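Local coordinates for protein immunoreactive 84kD antigen PG93 (Porphyromonas gingivalis, PDB 5M11) that is an essential cell-surface component of the type IX secretion system and binds zinc and calcium ions, at residues A[600-612]-A[622-636]. Numbering follows the deposited sequence.
Sequences HKWVATQGTGLYL and AQFTVENSPLLSNNI. With ZN (zinc ion), chain E.
Gln623 lies against Tyr611 in a non-hydrogen-bonded antiparallel pair, and its side chain can be followed atom by atom. Gln623 CB rests 3.7 Å from Tyr611 CD1. With CG anti to the backbone N (chi1 179°) and the chain extended beyond it, the side chain runs alongside the ring in the same direction; Gln623 CG sits over one face, a CH-pi contact 3.8 Å from the Tyr611 ring centroid. Gln623 CD then passes 3.4 Å from Tyr611 CE1, with amide and ring planes only 12° apart. At the tip, Gln623 NE2 donates to Thr608 O (2.8 Å), which lies in the amide plane; bond and ring together probably hold the amide in this rotation.

On the sheet face of Leu610 and Phe624, Leu610 CD2 meets Phe624 CD2, while Phe624 CE2 approaches the edge of the Trp602 ring near its plane. The backbones of Leu610 and Phe624 exchange two hydrogen bonds, the one from Leu610 N to Phe624 O being nearly straight (175°). At the turn between strands 601-606 and 610-613, Asn634 O accepts from both Gly607 N, above its carbonyl plane, and Gly609 N, on a lone pair; the positive phi of both glycines suits this tight turn. Ile636 N bonds to Thr605 O, and Ile636 divides its branches: Ile636 CG2 on Ala604 CB (3.5 Å), CD1 against Leu610 CB.

His600 NE2 binds a zinc ion (2.2 Å) at the far end from Asn634. The contact joins the last three strands of a four-stranded antiparallel sheet, consistent with a propeller blade, to the loop entering strand 636-642 of the next sheet. Strand 589-595 flanks 601-606 on its other side, Ile636 packs on Ile650 of strand 647-652, and Phe624 meets Trp13 of strand 13-16 edge-to-face.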
# COMPACT_ATOMS: atom_id res chain seq x y z
N HIS A 600 23.88 -6.10 6.91
CA HIS A 600 23.03 -6.98 6.12
C HIS A 600 22.19 -6.12 5.22
O HIS A 600 22.05 -4.93 5.49
CB HIS A 600 22.17 -7.91 6.99
CG HIS A 600 22.93 -8.94 7.76
ND1 HIS A 600 22.47 -9.42 8.98
CD2 HIS A 600 24.10 -9.56 7.47
CE1 HIS A 600 23.36 -10.31 9.38
NE2 HIS A 600 24.36 -10.43 8.50
N LYS A 601 21.67 -6.67 4.11
CA LYS A 601 20.95 -5.87 3.13
C LYS A 601 19.47 -6.22 3.02
O LYS A 601 19.12 -7.38 2.81
CB LYS A 601 21.62 -6.03 1.75
CG LYS A 601 22.86 -5.16 1.55
CD LYS A 601 24.15 -5.67 2.21
CE LYS A 601 25.14 -4.54 2.29
NZ LYS A 601 26.44 -4.95 2.89
N TRP A 602 18.59 -5.21 3.15
CA TRP A 602 17.15 -5.37 2.97
C TRP A 602 16.85 -4.98 1.54
O TRP A 602 17.10 -3.84 1.14
CB TRP A 602 16.34 -4.55 3.98
CG TRP A 602 16.40 -5.10 5.37
CD1 TRP A 602 17.25 -4.71 6.37
CD2 TRP A 602 15.62 -6.18 5.91
NE1 TRP A 602 17.03 -5.47 7.50
CE2 TRP A 602 16.05 -6.39 7.24
CE3 TRP A 602 14.61 -7.01 5.38
CZ2 TRP A 602 15.51 -7.40 8.05
CZ3 TRP A 602 14.07 -8.00 6.19
CH2 TRP A 602 14.51 -8.18 7.51
N VAL A 603 16.44 -5.96 0.73
CA VAL A 603 16.17 -5.75 -0.69
C VAL A 603 14.67 -5.82 -1.02
O VAL A 603 14.05 -6.88 -0.87
CB VAL A 603 16.96 -6.75 -1.55
CG1 VAL A 603 16.77 -6.44 -3.03
CG2 VAL A 603 18.44 -6.77 -1.18
N ALA A 604 14.13 -4.70 -1.53
CA ALA A 604 12.78 -4.59 -2.07
C ALA A 604 12.82 -4.91 -3.55
O ALA A 604 13.71 -4.42 -4.26
CB ALA A 604 12.25 -3.19 -1.87
N THR A 605 11.88 -5.74 -4.01
CA THR A 605 11.77 -6.15 -5.41
C THR A 605 10.37 -5.87 -6.00
O THR A 605 9.37 -5.78 -5.28
CB THR A 605 12.10 -7.67 -5.58
OG1 THR A 605 10.98 -8.48 -5.22
CG2 THR A 605 13.38 -8.11 -4.86
N GLN A 606 10.33 -5.79 -7.33
CA GLN A 606 9.11 -5.63 -8.09
C GLN A 606 8.64 -7.02 -8.48
O GLN A 606 9.17 -7.60 -9.42
CB GLN A 606 9.38 -4.73 -9.31
CG GLN A 606 8.18 -4.49 -10.22
CD GLN A 606 8.32 -3.17 -10.94
OE1 GLN A 606 9.03 -3.05 -11.95
NE2 GLN A 606 7.67 -2.14 -10.40
N GLY A 607 7.74 -7.59 -7.68
CA GLY A 607 7.11 -8.89 -7.91
C GLY A 607 7.58 -10.14 -7.19
O GLY A 607 6.98 -11.20 -7.41
N THR A 608 8.64 -10.08 -6.37
CA THR A 608 9.10 -11.32 -5.71
C THR A 608 9.27 -11.14 -4.16
O THR A 608 9.93 -11.94 -3.49
CB THR A 608 10.40 -11.88 -6.36
OG1 THR A 608 11.47 -10.95 -6.19
CG2 THR A 608 10.22 -12.24 -7.83
N GLY A 609 8.64 -10.10 -3.62
CA GLY A 609 8.66 -9.82 -2.19
C GLY A 609 9.88 -9.09 -1.69
O GLY A 609 10.50 -8.30 -2.41
N LEU A 610 10.20 -9.33 -0.41
CA LEU A 610 11.29 -8.72 0.35
C LEU A 610 12.35 -9.76 0.70
O LEU A 610 12.02 -10.85 1.16
CB LEU A 610 10.72 -8.07 1.64
CG LEU A 610 11.70 -7.31 2.57
CD1 LEU A 610 12.00 -5.94 2.05
CD2 LEU A 610 11.15 -7.22 3.98
N TYR A 611 13.62 -9.39 0.54
CA TYR A 611 14.75 -10.26 0.87
C TYR A 611 15.65 -9.63 1.89
O TYR A 611 15.80 -8.41 1.92
CB TYR A 611 15.58 -10.55 -0.39
CG TYR A 611 14.88 -11.38 -1.44
CD1 TYR A 611 14.99 -12.76 -1.44
CD2 TYR A 611 14.18 -10.78 -2.48
CE1 TYR A 611 14.41 -13.53 -2.43
CE2 TYR A 611 13.57 -11.54 -3.47
CZ TYR A 611 13.67 -12.92 -3.43
OH TYR A 611 13.04 -13.68 -4.39
N LEU A 612 16.28 -10.47 2.71
CA LEU A 612 17.30 -10.07 3.68
C LEU A 612 18.53 -10.83 3.29
O LEU A 612 18.50 -12.06 3.30
CB LEU A 612 16.87 -10.34 5.14
CG LEU A 612 17.96 -10.26 6.25
CD1 LEU A 612 18.62 -8.88 6.32
CD2 LEU A 612 17.38 -10.61 7.60
N ALA A 622 16.66 -14.45 4.70
CA ALA A 622 15.20 -14.51 4.80
C ALA A 622 14.53 -13.86 3.57
O ALA A 622 15.13 -13.00 2.92
CB ALA A 622 14.71 -13.83 6.08
N GLN A 623 13.28 -14.28 3.28
CA GLN A 623 12.44 -13.74 2.22
C GLN A 623 10.95 -13.78 2.65
O GLN A 623 10.44 -14.82 3.08
CB GLN A 623 12.64 -14.45 0.88
CG GLN A 623 11.73 -13.89 -0.21
CD GLN A 623 11.43 -14.84 -1.34
OE1 GLN A 623 11.69 -16.05 -1.30
NE2 GLN A 623 10.84 -14.29 -2.38
N PHE A 624 10.27 -12.61 2.52
CA PHE A 624 8.87 -12.39 2.86
C PHE A 624 8.09 -12.02 1.62
O PHE A 624 8.53 -11.18 0.84
CB PHE A 624 8.70 -11.32 3.95
CG PHE A 624 9.68 -11.47 5.09
CD1 PHE A 624 9.40 -12.32 6.16
CD2 PHE A 624 10.92 -10.83 5.06
CE1 PHE A 624 10.32 -12.49 7.19
CE2 PHE A 624 11.84 -11.02 6.09
CZ PHE A 624 11.54 -11.84 7.15
N THR A 625 6.96 -12.70 1.43
CA THR A 625 6.01 -12.54 0.34
C THR A 625 4.58 -12.50 0.90
O THR A 625 4.39 -12.66 2.11
CB THR A 625 6.15 -13.69 -0.66
OG1 THR A 625 5.98 -14.91 0.04
CG2 THR A 625 7.47 -13.66 -1.41
N VAL A 626 3.59 -12.34 0.02
CA VAL A 626 2.20 -12.32 0.44
C VAL A 626 1.81 -13.73 0.91
O VAL A 626 1.01 -13.88 1.84
CB VAL A 626 1.24 -11.82 -0.67
CG1 VAL A 626 -0.11 -11.46 -0.07
CG2 VAL A 626 1.82 -10.61 -1.40
N GLU A 627 2.42 -14.73 0.27
CA GLU A 627 2.20 -16.16 0.44
C GLU A 627 2.69 -16.69 1.80
O GLU A 627 1.93 -17.42 2.46
CB GLU A 627 2.86 -16.95 -0.70
CG GLU A 627 2.24 -16.76 -2.07
CD GLU A 627 2.45 -15.45 -2.80
OE1 GLU A 627 3.36 -14.67 -2.41
OE2 GLU A 627 1.71 -15.20 -3.78
N ASN A 628 3.95 -16.35 2.21
CA ASN A 628 4.61 -16.82 3.45
C ASN A 628 4.58 -15.80 4.60
O ASN A 628 4.97 -16.14 5.72
CB ASN A 628 6.09 -17.20 3.18
CG ASN A 628 7.10 -16.10 3.44
OD1 ASN A 628 7.01 -15.02 2.86
ND2 ASN A 628 8.02 -16.31 4.36
N SER A 629 4.17 -14.56 4.35
CA SER A 629 4.18 -13.56 5.41
C SER A 629 2.98 -12.59 5.33
O SER A 629 2.29 -12.56 4.31
CB SER A 629 5.49 -12.78 5.36
OG SER A 629 5.37 -11.70 4.46
N PRO A 630 2.75 -11.75 6.38
CA PRO A 630 1.63 -10.79 6.33
C PRO A 630 1.84 -9.63 5.32
O PRO A 630 0.95 -8.78 5.24
CB PRO A 630 1.57 -10.25 7.76
CG PRO A 630 2.37 -11.20 8.59
CD PRO A 630 3.44 -11.66 7.68
N LEU A 631 2.98 -9.63 4.55
CA LEU A 631 3.32 -8.64 3.51
C LEU A 631 2.12 -8.40 2.56
O LEU A 631 1.55 -9.35 2.00
CB LEU A 631 4.58 -9.08 2.73
CG LEU A 631 5.17 -8.11 1.70
CD1 LEU A 631 5.92 -6.97 2.36
CD2 LEU A 631 6.11 -8.82 0.79
N LEU A 632 1.71 -7.12 2.45
CA LEU A 632 0.54 -6.67 1.68
C LEU A 632 0.66 -6.94 0.16
O LEU A 632 -0.33 -7.36 -0.45
CB LEU A 632 0.27 -5.17 1.93
CG LEU A 632 -0.38 -4.81 3.28
CD1 LEU A 632 -0.36 -3.31 3.51
CD2 LEU A 632 -1.82 -5.32 3.36
N SER A 633 1.84 -6.71 -0.43
CA SER A 633 2.07 -6.91 -1.85
C SER A 633 3.50 -7.36 -2.12
O SER A 633 4.42 -6.92 -1.43
CB SER A 633 1.79 -5.62 -2.61
OG SER A 633 2.14 -5.71 -3.98
N ASN A 634 3.69 -8.22 -3.15
CA ASN A 634 5.02 -8.67 -3.59
C ASN A 634 5.74 -7.56 -4.37
O ASN A 634 6.95 -7.66 -4.60
CB ASN A 634 4.94 -9.95 -4.44
CG ASN A 634 4.52 -11.20 -3.69
OD1 ASN A 634 4.84 -11.39 -2.51
ND2 ASN A 634 3.84 -12.11 -4.38
N ASN A 635 5.00 -6.50 -4.80
CA ASN A 635 5.56 -5.36 -5.52
C ASN A 635 5.79 -4.22 -4.50
O ASN A 635 4.84 -3.55 -4.07
CB ASN A 635 4.67 -4.93 -6.70
CG ASN A 635 5.17 -3.76 -7.54
OD1 ASN A 635 6.28 -3.22 -7.35
ND2 ASN A 635 4.35 -3.33 -8.49
N ILE A 636 7.08 -4.07 -4.09
CA ILE A 636 7.56 -3.08 -3.12
C ILE A 636 8.23 -1.96 -3.90
O ILE A 636 9.12 -2.21 -4.70
CB ILE A 636 8.52 -3.71 -2.07
CG1 ILE A 636 7.94 -5.02 -1.47
CG2 ILE A 636 8.89 -2.68 -0.95
CD1 ILE A 636 8.94 -5.89 -0.78
ZN ZN E . 26.11 -11.71 8.49
O HOH W 1 25.00 -13.86 8.65